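PDB 4Z7X: MdbA from Actinomyces oris, which probably catalyses disulfide bond formation in exported proteins as a thioredoxin-fold thiol-disulfide oxidoreductase linked to the sortase-mediated pilus assembly pathway. Local coordinates for residues Q102-V107 / F131-Q136; A71-L76 / G195-F200; D60-Y65 / E186-R191. All blocks are in the same frame, centred on the assembly; numbering follows the deposited sequence. Where two conformers were deposited one is given.

Contact 1: Q102-V107 / F131-Q136; sequences QEWTSV and FEIFSQ
Two helical segments face each other at a distance, their closest CA atoms, those of Trp104 and Phe134, lying 9.6 Å apart, so large side chains must bridge the space between them. Trp104 suits the task: with CG anti to the backbone N (chi1 177°), its indole reaches across to meet two residues of 131-136. At the pyrrole side, Trp104 NE1 comes 4.0 Å from Phe134 CD1, close to the plane of the phenyl ring and at its edge. The two side chains slide past each other in opposite directions. The five-membered ring of Trp104 and the ring of Phe134 are near parallel, their planes at 25°, but with centroids 6.0 Å apart they are slid so far that they hardly overlap. On the benzo side, Trp104 CZ2 lies 4.1 Å from Ile133 CG2, the methyl branch of a side chain that crosses the indole at about a right angle. Branched Ile133 thus brings a methyl to the indole where Phe134 brings an aromatic edge. Leu151 of helix 148-157 touches both Trp104 and Ile133, and Met146 touches both Trp104 and Phe134. Both helices therefore pack on helix 148-157, while helix 123-140 also reaches helix 68-86 through Phe131.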
loop_
_atom_site.group_PDB
_atom_site.type_symbol
_atom_site.label_atom_id
_atom_site.label_comp_id
_atom_site.label_asym_id
_atom_site.label_seq_id
_atom_site.Cartn_x
_atom_site.Cartn_y
_atom_site.Cartn_z
ATOM N N GLN A 102 11.666 5.807 -9.765
ATOM C CA GLN A 102 11.032 5.484 -11.044
ATOM C C GLN A 102 9.726 6.236 -11.212
ATOM O O GLN A 102 8.879 6.217 -10.309
ATOM C CB GLN A 102 10.740 3.982 -11.135
ATOM C CG GLN A 102 12.017 3.146 -11.255
ATOM C CD GLN A 102 12.644 3.261 -12.641
ATOM O OE1 GLN A 102 11.991 3.672 -13.622
ATOM N NE2 GLN A 102 13.871 2.822 -12.758
ATOM N N GLU A 103 9.535 6.855 -12.379
ATOM C CA GLU A 103 8.310 7.610 -12.589
ATOM C C GLU A 103 7.053 6.730 -12.560
ATOM O O GLU A 103 5.997 7.207 -12.178
ATOM C CB GLU A 103 8.355 8.478 -13.844
ATOM C CG GLU A 103 9.369 9.598 -13.740
ATOM C CD GLU A 103 9.154 10.482 -12.523
ATOM O OE1 GLU A 103 10.071 10.528 -11.692
ATOM O OE2 GLU A 103 8.069 11.123 -12.403
ATOM N N TRP A 104 7.169 5.437 -12.902
ATOM C CA TRP A 104 6.038 4.500 -12.736
ATOM C C TRP A 104 5.402 4.622 -11.339
ATOM O O TRP A 104 4.191 4.596 -11.218
ATOM C CB TRP A 104 6.473 3.056 -12.979
ATOM C CG TRP A 104 5.406 2.046 -12.750
ATOM C CD1 TRP A 104 5.435 1.022 -11.850
ATOM C CD2 TRP A 104 4.154 1.930 -13.446
ATOM N NE1 TRP A 104 4.304 0.266 -11.940
ATOM C CE2 TRP A 104 3.491 0.794 -12.910
ATOM C CE3 TRP A 104 3.527 2.661 -14.472
ATOM C CZ2 TRP A 104 2.229 0.389 -13.346
ATOM C CZ3 TRP A 104 2.256 2.240 -14.906
ATOM C CH2 TRP A 104 1.634 1.123 -14.346
ATOM N N THR A 105 6.216 4.789 -10.298
ATOM C CA THR A 105 5.686 4.951 -8.967
ATOM C C THR A 105 4.766 6.158 -8.862
ATOM O O THR A 105 3.709 6.051 -8.218
ATOM C CB THR A 105 6.833 5.013 -7.945
ATOM O OG1 THR A 105 7.579 3.797 -8.061
ATOM C CG2 THR A 105 6.324 5.220 -6.518
ATOM N N SER A 106 5.143 7.290 -9.475
ATOM C CA SER A 106 4.261 8.447 -9.462
ATOM C C SER A 106 2.979 8.184 -10.259
ATOM O O SER A 106 1.919 8.661 -9.896
ATOM C CB SER A 106 4.948 9.704 -10.004
ATOM O OG SER A 106 5.976 10.144 -9.110
ATOM N N VAL A 107 3.098 7.481 -11.378
ATOM C CA VAL A 107 1.915 7.161 -12.180
ATOM C C VAL A 107 0.930 6.353 -11.329
ATOM O O VAL A 107 -0.266 6.704 -11.224
ATOM C CB VAL A 107 2.292 6.432 -13.461
ATOM C CG1 VAL A 107 1.052 6.014 -14.235
ATOM C CG2 VAL A 107 3.176 7.327 -14.330
ATOM N N PHE A 131 0.400 -3.901 -8.517
ATOM C CA PHE A 131 1.582 -4.744 -8.373
ATOM C C PHE A 131 1.575 -5.904 -9.366
ATOM O O PHE A 131 2.623 -6.311 -9.833
ATOM C CB PHE A 131 1.731 -5.266 -6.951
ATOM C CG PHE A 131 2.612 -4.410 -6.079
ATOM C CD1 PHE A 131 3.906 -4.147 -6.465
ATOM C CD2 PHE A 131 2.144 -3.792 -4.922
ATOM C CE1 PHE A 131 4.751 -3.385 -5.678
ATOM C CE2 PHE A 131 2.994 -3.055 -4.121
ATOM C CZ PHE A 131 4.301 -2.836 -4.514
ATOM N N GLU A 132 0.408 -6.430 -9.690
ATOM C CA GLU A 132 0.282 -7.535 -10.656
ATOM C C GLU A 132 0.784 -7.096 -12.027
ATOM O O GLU A 132 1.391 -7.866 -12.768
ATOM C CB GLU A 132 -1.194 -7.993 -10.720
ATOM C CG GLU A 132 -1.469 -9.195 -11.609
ATOM C CD GLU A 132 -2.805 -9.850 -11.277
ATOM O OE1 GLU A 132 -3.481 -9.420 -10.313
ATOM O OE2 GLU A 132 -3.201 -10.779 -11.991
ATOM N N ILE A 133 0.504 -5.851 -12.382
ATOM C CA ILE A 133 1.025 -5.323 -13.664
ATOM C C ILE A 133 2.566 -5.458 -13.685
ATOM O O ILE A 133 3.167 -5.927 -14.662
ATOM C CB ILE A 133 0.639 -3.833 -13.900
ATOM C CG1 ILE A 133 -0.832 -3.699 -14.221
ATOM C CG2 ILE A 133 1.417 -3.209 -15.042
ATOM C CD1 ILE A 133 -1.326 -2.272 -14.292
ATOM N N PHE A 134 3.192 -5.027 -12.604
ATOM C CA PHE A 134 4.633 -5.026 -12.519
ATOM C C PHE A 134 5.149 -6.458 -12.524
ATOM O O PHE A 134 6.094 -6.769 -13.234
ATOM C CB PHE A 134 5.080 -4.268 -11.260
ATOM C CG PHE A 134 6.538 -3.918 -11.242
ATOM C CD1 PHE A 134 6.980 -2.702 -11.743
ATOM C CD2 PHE A 134 7.466 -4.788 -10.725
ATOM C CE1 PHE A 134 8.321 -2.373 -11.732
ATOM C CE2 PHE A 134 8.817 -4.464 -10.711
ATOM C CZ PHE A 134 9.245 -3.253 -11.213
ATOM N N SER A 135 4.518 -7.337 -11.743
ATOM C CA SER A 135 4.938 -8.724 -11.739
ATOM C C SER A 135 4.845 -9.364 -13.119
ATOM O O SER A 135 5.731 -10.096 -13.545
ATOM C CB SER A 135 4.097 -9.549 -10.762
ATOM O OG SER A 135 4.348 -9.175 -9.452
ATOM N N GLN A 136 3.761 -9.110 -13.829
ATOM C CA GLN A 136 3.626 -9.710 -15.138
ATOM C C GLN A 136 4.730 -9.144 -16.076
ATOM O O GLN A 136 5.331 -9.883 -16.906
ATOM C CB GLN A 136 2.213 -9.481 -15.687
ATOM C CG GLN A 136 1.164 -10.356 -14.991
ATOM C CD GLN A 136 1.419 -11.847 -15.189
ATOM O OE1 GLN A 136 1.538 -12.332 -16.313
ATOM N NE2 GLN A 136 1.526 -12.571 -14.088
#

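Contact 2: A71-L76 / G195-F200; sequences AQFEGL and GTPTVF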
loop_
_atom_site.group_PDB
_atom_site.type_symbol
_atom_site.label_atom_id
_atom_site.label_comp_id
_atom_site.label_asym_id
_atom_site.label_seq_id
_atom_site.Cartn_x
_atom_site.Cartn_y
_atom_site.Cartn_z
ATOM N N ALA A 71 6.824 -6.373 -5.245
ATOM C CA ALA A 71 5.859 -7.061 -6.117
ATOM C C ALA A 71 5.772 -8.527 -5.736
ATOM O O ALA A 71 4.673 -9.084 -5.679
ATOM C CB ALA A 71 6.243 -6.897 -7.592
ATOM N N GLN A 72 6.916 -9.155 -5.465
ATOM C CA GLN A 72 6.949 -10.574 -5.081
ATOM C C GLN A 72 6.241 -10.735 -3.735
ATOM O O GLN A 72 5.489 -11.699 -3.519
ATOM C CB GLN A 72 8.404 -11.079 -4.941
ATOM C CG GLN A 72 9.184 -11.187 -6.245
ATOM C CD GLN A 72 10.626 -11.647 -6.037
ATOM O OE1 GLN A 72 11.570 -10.865 -6.180
ATOM N NE2 GLN A 72 10.798 -12.912 -5.682
ATOM N N PHE A 73 6.500 -9.789 -2.815
ATOM C CA PHE A 73 5.913 -9.834 -1.492
ATOM C C PHE A 73 4.418 -9.769 -1.571
ATOM O O PHE A 73 3.725 -10.557 -0.925
ATOM C CB PHE A 73 6.471 -8.686 -0.626
ATOM C CG PHE A 73 6.031 -8.720 0.822
ATOM C CD1 PHE A 73 4.793 -8.195 1.190
ATOM C CD2 PHE A 73 6.863 -9.257 1.823
ATOM C CE1 PHE A 73 4.373 -8.232 2.510
ATOM C CE2 PHE A 73 6.460 -9.274 3.137
ATOM C CZ PHE A 73 5.211 -8.767 3.488
ATOM N N GLU A 74 3.916 -8.835 -2.353
ATOM C CA GLU A 74 2.490 -8.679 -2.532
ATOM C C GLU A 74 1.879 -9.957 -3.124
ATOM O O GLU A 74 0.834 -10.438 -2.644
ATOM C CB GLU A 74 2.200 -7.461 -3.411
ATOM C CG GLU A 74 0.737 -7.359 -3.860
ATOM C CD GLU A 74 -0.270 -7.053 -2.749
ATOM O OE1 GLU A 74 -1.497 -7.185 -3.026
ATOM O OE2 GLU A 74 0.169 -6.677 -1.633
ATOM N N GLY A 75 2.523 -10.508 -4.155
ATOM C CA GLY A 75 1.997 -11.728 -4.737
ATOM C C GLY A 75 1.919 -12.896 -3.730
ATOM O O GLY A 75 0.936 -13.620 -3.673
ATOM N N LEU A 76 2.948 -13.065 -2.917
ATOM C CA LEU A 76 2.999 -14.157 -1.981
ATOM C C LEU A 76 1.986 -14.008 -0.848
ATOM O O LEU A 76 1.427 -14.986 -0.388
ATOM C CB LEU A 76 4.414 -14.270 -1.398
ATOM C CG LEU A 76 4.719 -15.403 -0.427
ATOM C CD1 LEU A 76 4.440 -16.740 -1.106
ATOM C CD2 LEU A 76 6.157 -15.329 0.099
ATOM N N GLY A 195 15.634 -0.113 2.955
ATOM C CA GLY A 195 15.203 -0.681 1.701
ATOM C C GLY A 195 13.721 -0.987 1.694
ATOM O O GLY A 195 13.017 -0.743 2.682
ATOM N N THR A 196 13.258 -1.549 0.579
ATOM C CA THR A 196 11.865 -1.998 0.460
ATOM C C THR A 196 11.796 -3.481 0.005
ATOM O O THR A 196 12.674 -3.961 -0.694
ATOM C CB THR A 196 11.033 -1.171 -0.532
ATOM O OG1 THR A 196 11.703 -1.122 -1.793
ATOM C CG2 THR A 196 10.847 0.235 -0.033
ATOM N N PRO A 197 10.794 -4.227 0.449
ATOM C CA PRO A 197 9.895 -3.824 1.526
ATOM C C PRO A 197 10.587 -3.759 2.887
ATOM O O PRO A 197 11.634 -4.357 3.075
ATOM C CB PRO A 197 8.842 -4.934 1.521
ATOM C CG PRO A 197 9.549 -6.119 1.004
ATOM C CD PRO A 197 10.589 -5.642 0.047
ATOM N N THR A 198 9.982 -3.010 3.822
ATOM C CA THR A 198 10.333 -3.074 5.229
ATOM C C THR A 198 9.022 -3.340 5.945
ATOM O O THR A 198 8.018 -2.675 5.657
ATOM C CB THR A 198 11.011 -1.782 5.767
ATOM O OG1 THR A 198 12.273 -1.585 5.118
ATOM C CG2 THR A 198 11.232 -1.914 7.250
ATOM N N VAL A 199 9.023 -4.300 6.852
ATOM C CA VAL A 199 7.800 -4.709 7.559
ATOM C C VAL A 199 8.009 -4.632 9.074
ATOM O O VAL A 199 9.036 -5.068 9.612
ATOM C CB VAL A 199 7.423 -6.156 7.115
ATOM C CG1 VAL A 199 6.197 -6.670 7.837
ATOM C CG2 VAL A 199 7.159 -6.205 5.600
ATOM N N PHE A 200 7.002 -4.082 9.763
ATOM C CA PHE A 200 6.953 -4.083 11.218
ATOM C C PHE A 200 5.649 -4.721 11.658
ATOM O O PHE A 200 4.611 -4.591 10.979
ATOM C CB PHE A 200 7.026 -2.654 11.735
ATOM C CG PHE A 200 8.296 -1.955 11.414
ATOM C CD1 PHE A 200 9.357 -1.996 12.302
ATOM C CD2 PHE A 200 8.399 -1.177 10.261
ATOM C CE1 PHE A 200 10.536 -1.355 12.006
ATOM C CE2 PHE A 200 9.572 -0.515 9.955
ATOM C CZ PHE A 200 10.648 -0.601 10.839
#
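Phe73 of the helix meets two apolar residues of the opposite segment, Pro197 and Val199, with the CD2, CE2 and CZ atoms of its ring. A chi1 of -174° turns CG of Phe73 away from the backbone N, and the phenyl ring leaves helix 68-86 in the direction of the strand. Near the base of the ring, Phe73 CD2 is 4.2 Å from CG of Pro197. Further out, Phe73 CZ lies 3.8 Å from Val199 CG2, a methyl that also comes within 4.0 Å of Phe73 CE2. Both partners approach obliquely, and the side chains of Phe73 and Val199 cross at a slant. Val199 directs a single branch at the ring, since its CG1 stands anti to the backbone N and leaves CG2 on the side of the helix. Phe73 also touches Ile61 of strand 58-63, which places it between helix and sheet.

The peptide bond before Pro197 is cis, and the proline side chain touches His69 and Cys70 of a CxxC sequence at the start of helix 68-86. This is the cis-proline loop characteristic of the thioredoxin fold, which faces the probable redox-active cysteines. Thr198 OG1 donates a 2.7 Å hydrogen bond to Gly195 O, approaching at a C=O...OG1 angle of 145° and linking residues on either side of the cis-proline. Across the interface itself the meeting is wholly apolar and buried: shape and the exclusion of water, with no directional bonds, hold the helix near the cis-proline loop.

Contact 3: D60-Y65 / E186-R191; sequences DIYFDY and EAFKAR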
loop_
_atom_site.group_PDB
_atom_site.type_symbol
_atom_site.label_atom_id
_atom_site.label_comp_id
_atom_site.label_asym_id
_atom_site.label_seq_id
_atom_site.Cartn_x
_atom_site.Cartn_y
_atom_site.Cartn_z
ATOM N N ASP A 60 2.735 -3.001 9.548
ATOM C CA ASP A 60 3.145 -1.881 8.705
ATOM C C ASP A 60 3.946 -2.462 7.550
ATOM O O ASP A 60 4.912 -3.209 7.785
ATOM C CB ASP A 60 4.119 -0.969 9.483
ATOM C CG ASP A 60 3.457 -0.115 10.520
ATOM O OD1 ASP A 60 2.584 0.659 10.137
ATOM O OD2 ASP A 60 3.830 -0.191 11.737
ATOM N N ILE A 61 3.604 -2.092 6.332
ATOM C CA ILE A 61 4.352 -2.456 5.152
ATOM C C ILE A 61 4.795 -1.185 4.395
ATOM O O ILE A 61 3.971 -0.433 3.915
ATOM C CB ILE A 61 3.553 -3.367 4.189
ATOM C CG1 ILE A 61 3.042 -4.631 4.957
ATOM C CG2 ILE A 61 4.433 -3.774 3.028
ATOM C CD1 ILE A 61 2.144 -5.534 4.165
ATOM N N TYR A 62 6.110 -1.012 4.337
ATOM C CA TYR A 62 6.754 0.049 3.560
ATOM C C TYR A 62 7.119 -0.541 2.205
ATOM O O TYR A 62 7.807 -1.582 2.129
ATOM C CB TYR A 62 8.011 0.605 4.258
ATOM C CG TYR A 62 7.727 1.417 5.476
ATOM C CD1 TYR A 62 7.453 0.828 6.713
ATOM C CD2 TYR A 62 7.746 2.789 5.406
ATOM C CE1 TYR A 62 7.174 1.617 7.825
ATOM C CE2 TYR A 62 7.508 3.584 6.515
ATOM C CZ TYR A 62 7.215 2.997 7.720
ATOM O OH TYR A 62 6.939 3.777 8.837
ATOM N N PHE A 63 6.648 0.109 1.148
ATOM C CA PHE A 63 6.765 -0.452 -0.202
ATOM C C PHE A 63 6.941 0.640 -1.247
ATOM O O PHE A 63 6.687 1.822 -0.996
ATOM C CB PHE A 63 5.509 -1.256 -0.520
ATOM C CG PHE A 63 4.306 -0.404 -0.783
ATOM C CD1 PHE A 63 3.496 0.061 0.236
ATOM C CD2 PHE A 63 4.077 0.057 -2.061
ATOM C CE1 PHE A 63 2.432 0.892 -0.063
ATOM C CE2 PHE A 63 3.021 0.870 -2.365
ATOM C CZ PHE A 63 2.195 1.310 -1.351
ATOM N N ASP A 64 7.445 0.216 -2.406
ATOM C CA ASP A 64 7.523 1.030 -3.630
ATOM C C ASP A 64 6.874 0.205 -4.754
ATOM O O ASP A 64 7.255 -0.950 -4.968
ATOM C CB ASP A 64 9.004 1.323 -3.951
ATOM C CG ASP A 64 9.205 2.261 -5.135
ATOM O OD1 ASP A 64 8.312 2.353 -5.980
ATOM O OD2 ASP A 64 10.298 2.876 -5.246
ATOM N N TYR A 65 5.906 0.784 -5.434
ATOM C CA TYR A 65 5.277 0.157 -6.585
ATOM C C TYR A 65 6.233 -0.298 -7.686
ATOM O O TYR A 65 5.870 -1.159 -8.490
ATOM C CB TYR A 65 4.170 1.039 -7.198
ATOM C CG TYR A 65 2.898 1.130 -6.362
ATOM C CD1 TYR A 65 2.185 -0.011 -6.064
ATOM C CD2 TYR A 65 2.463 2.328 -5.826
ATOM C CE1 TYR A 65 1.038 0.028 -5.315
ATOM C CE2 TYR A 65 1.318 2.392 -5.054
ATOM C CZ TYR A 65 0.619 1.239 -4.786
ATOM O OH TYR A 65 -0.485 1.297 -4.002
ATOM N N GLU A 186 9.550 11.478 2.320
ATOM C CA GLU A 186 9.974 12.197 3.522
ATOM C C GLU A 186 9.874 11.313 4.759
ATOM O O GLU A 186 10.760 11.312 5.620
ATOM C CB GLU A 186 9.141 13.476 3.701
ATOM C CG GLU A 186 9.573 14.327 4.881
ATOM C CD GLU A 186 8.710 15.538 5.147
ATOM O OE1 GLU A 186 7.697 15.764 4.441
ATOM O OE2 GLU A 186 9.046 16.258 6.116
ATOM N N ALA A 187 8.780 10.584 4.860
ATOM C CA ALA A 187 8.534 9.719 6.001
ATOM C C ALA A 187 9.512 8.525 6.033
ATOM O O ALA A 187 10.006 8.119 7.088
ATOM C CB ALA A 187 7.093 9.258 6.017
ATOM N N PHE A 188 9.781 7.958 4.863
ATOM C CA PHE A 188 10.683 6.839 4.753
ATOM C C PHE A 188 12.082 7.287 5.191
ATOM O O PHE A 188 12.730 6.618 6.001
ATOM C CB PHE A 188 10.704 6.333 3.307
ATOM C CG PHE A 188 11.523 5.109 3.092
ATOM C CD1 PHE A 188 10.955 3.853 3.233
ATOM C CD2 PHE A 188 12.872 5.204 2.778
ATOM C CE1 PHE A 188 11.697 2.706 3.063
ATOM C CE2 PHE A 188 13.634 4.059 2.567
ATOM C CZ PHE A 188 13.048 2.814 2.720
ATOM N N LYS A 189 12.502 8.477 4.723
ATOM C CA LYS A 189 13.819 9.032 5.088
ATOM C C LYS A 189 13.930 9.352 6.555
ATOM O O LYS A 189 14.991 9.116 7.155
ATOM C CB LYS A 189 14.174 10.296 4.283
ATOM C CG LYS A 189 15.600 10.806 4.554
ATOM C CD LYS A 189 15.703 12.326 4.547
ATOM C CE LYS A 189 16.456 12.843 5.771
ATOM N NZ LYS A 189 16.586 14.332 5.801
ATOM N N ALA A 190 12.862 9.910 7.119
ATOM C CA ALA A 190 12.859 10.353 8.509
ATOM C C ALA A 190 13.142 9.190 9.439
ATOM O O ALA A 190 13.863 9.326 10.421
ATOM C CB ALA A 190 11.524 10.985 8.872
ATOM N N ARG A 191 12.591 8.034 9.087
ATOM C CA ARG A 191 12.688 6.836 9.895
ATOM C C ARG A 191 13.913 5.991 9.594
ATOM O O ARG A 191 14.116 4.905 10.207
ATOM C CB ARG A 191 11.415 6.049 9.708
ATOM C CG ARG A 191 10.252 6.854 10.243
ATOM C CD ARG A 191 8.989 6.222 9.863
ATOM N NE ARG A 191 7.907 6.757 10.682
ATOM C CZ ARG A 191 6.660 6.889 10.255
ATOM N NH1 ARG A 191 5.716 7.360 11.063
ATOM N NH2 ARG A 191 6.383 6.632 8.999
#
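The ring of Tyr62 meets Arg191 at its edge and Phe188 obliquely, while His95 of strand 91-96 stacks on it. Arg191 NH2 lies in the ring plane, and Phe188 CD1 is 4.0 Å from Tyr62 CD2. For the Phe188 ring, in turn, that Tyr62 carbon lies at the edge, near its plane. The guanidinium of Arg191 stands almost upright to the tyrosine ring, the planes 82° apart. Within the strand segment, Phe63 CE2 lies over the centre of the Tyr65 ring, 3.4 Å above its plane.

This is the thioredoxin-type arrangement of a central strand, 58-63, leading toward the CxxC helix and covered by helices on both sides of its sheet. Tyr62 faces helix 178-190, whereas Ile61 and Phe63 touch Phe73 and Cys70 of helix 68-86. Tyrosine suits its position because the hydrocarbon part of the ring can pack on Phe188 while the hydroxyl reaches the polar end of the helix.

Tyr62 OH and Arg191 NH2 are 2.9 Å apart, but the angle is too poor for a hydrogen bond. Arg191 NH2 instead forms a salt bridge with Asp38 OD2, and its NE bonds to Pro15 O, so the long arginine ties the helix end to the N-terminal region. Its chain, extended from CG to NE, passes across the hydroxyl, bringing CD to 3.4 Å from Tyr62 OH. Asp60 OD1 bonds to His95 NE2, helping to position the imidazole stacked on Tyr62.

Overall arrangement
From the N terminus, strand 58-63 opens the loop of contact 3 and helix 68-86 then opens that of contact 2. Contact 1 closes first, with 23 residues between its ranges, and pairs helices 103-118 and 123-140; it is nested inside both longer loops. Helix 178-190 next closes contact 3 on one side of the sheet, and 195-200 closes contact 2 last, so these two cross. They share the sheet, in which strands 58-63 and 198-201 are antiparallel neighbours. Contact 1 is tied to the rest by Phe131 packing on Ala71 and by a probable hydrogen bond between Thr105 and Asp64, joining the helical part to the thioredoxin-like core.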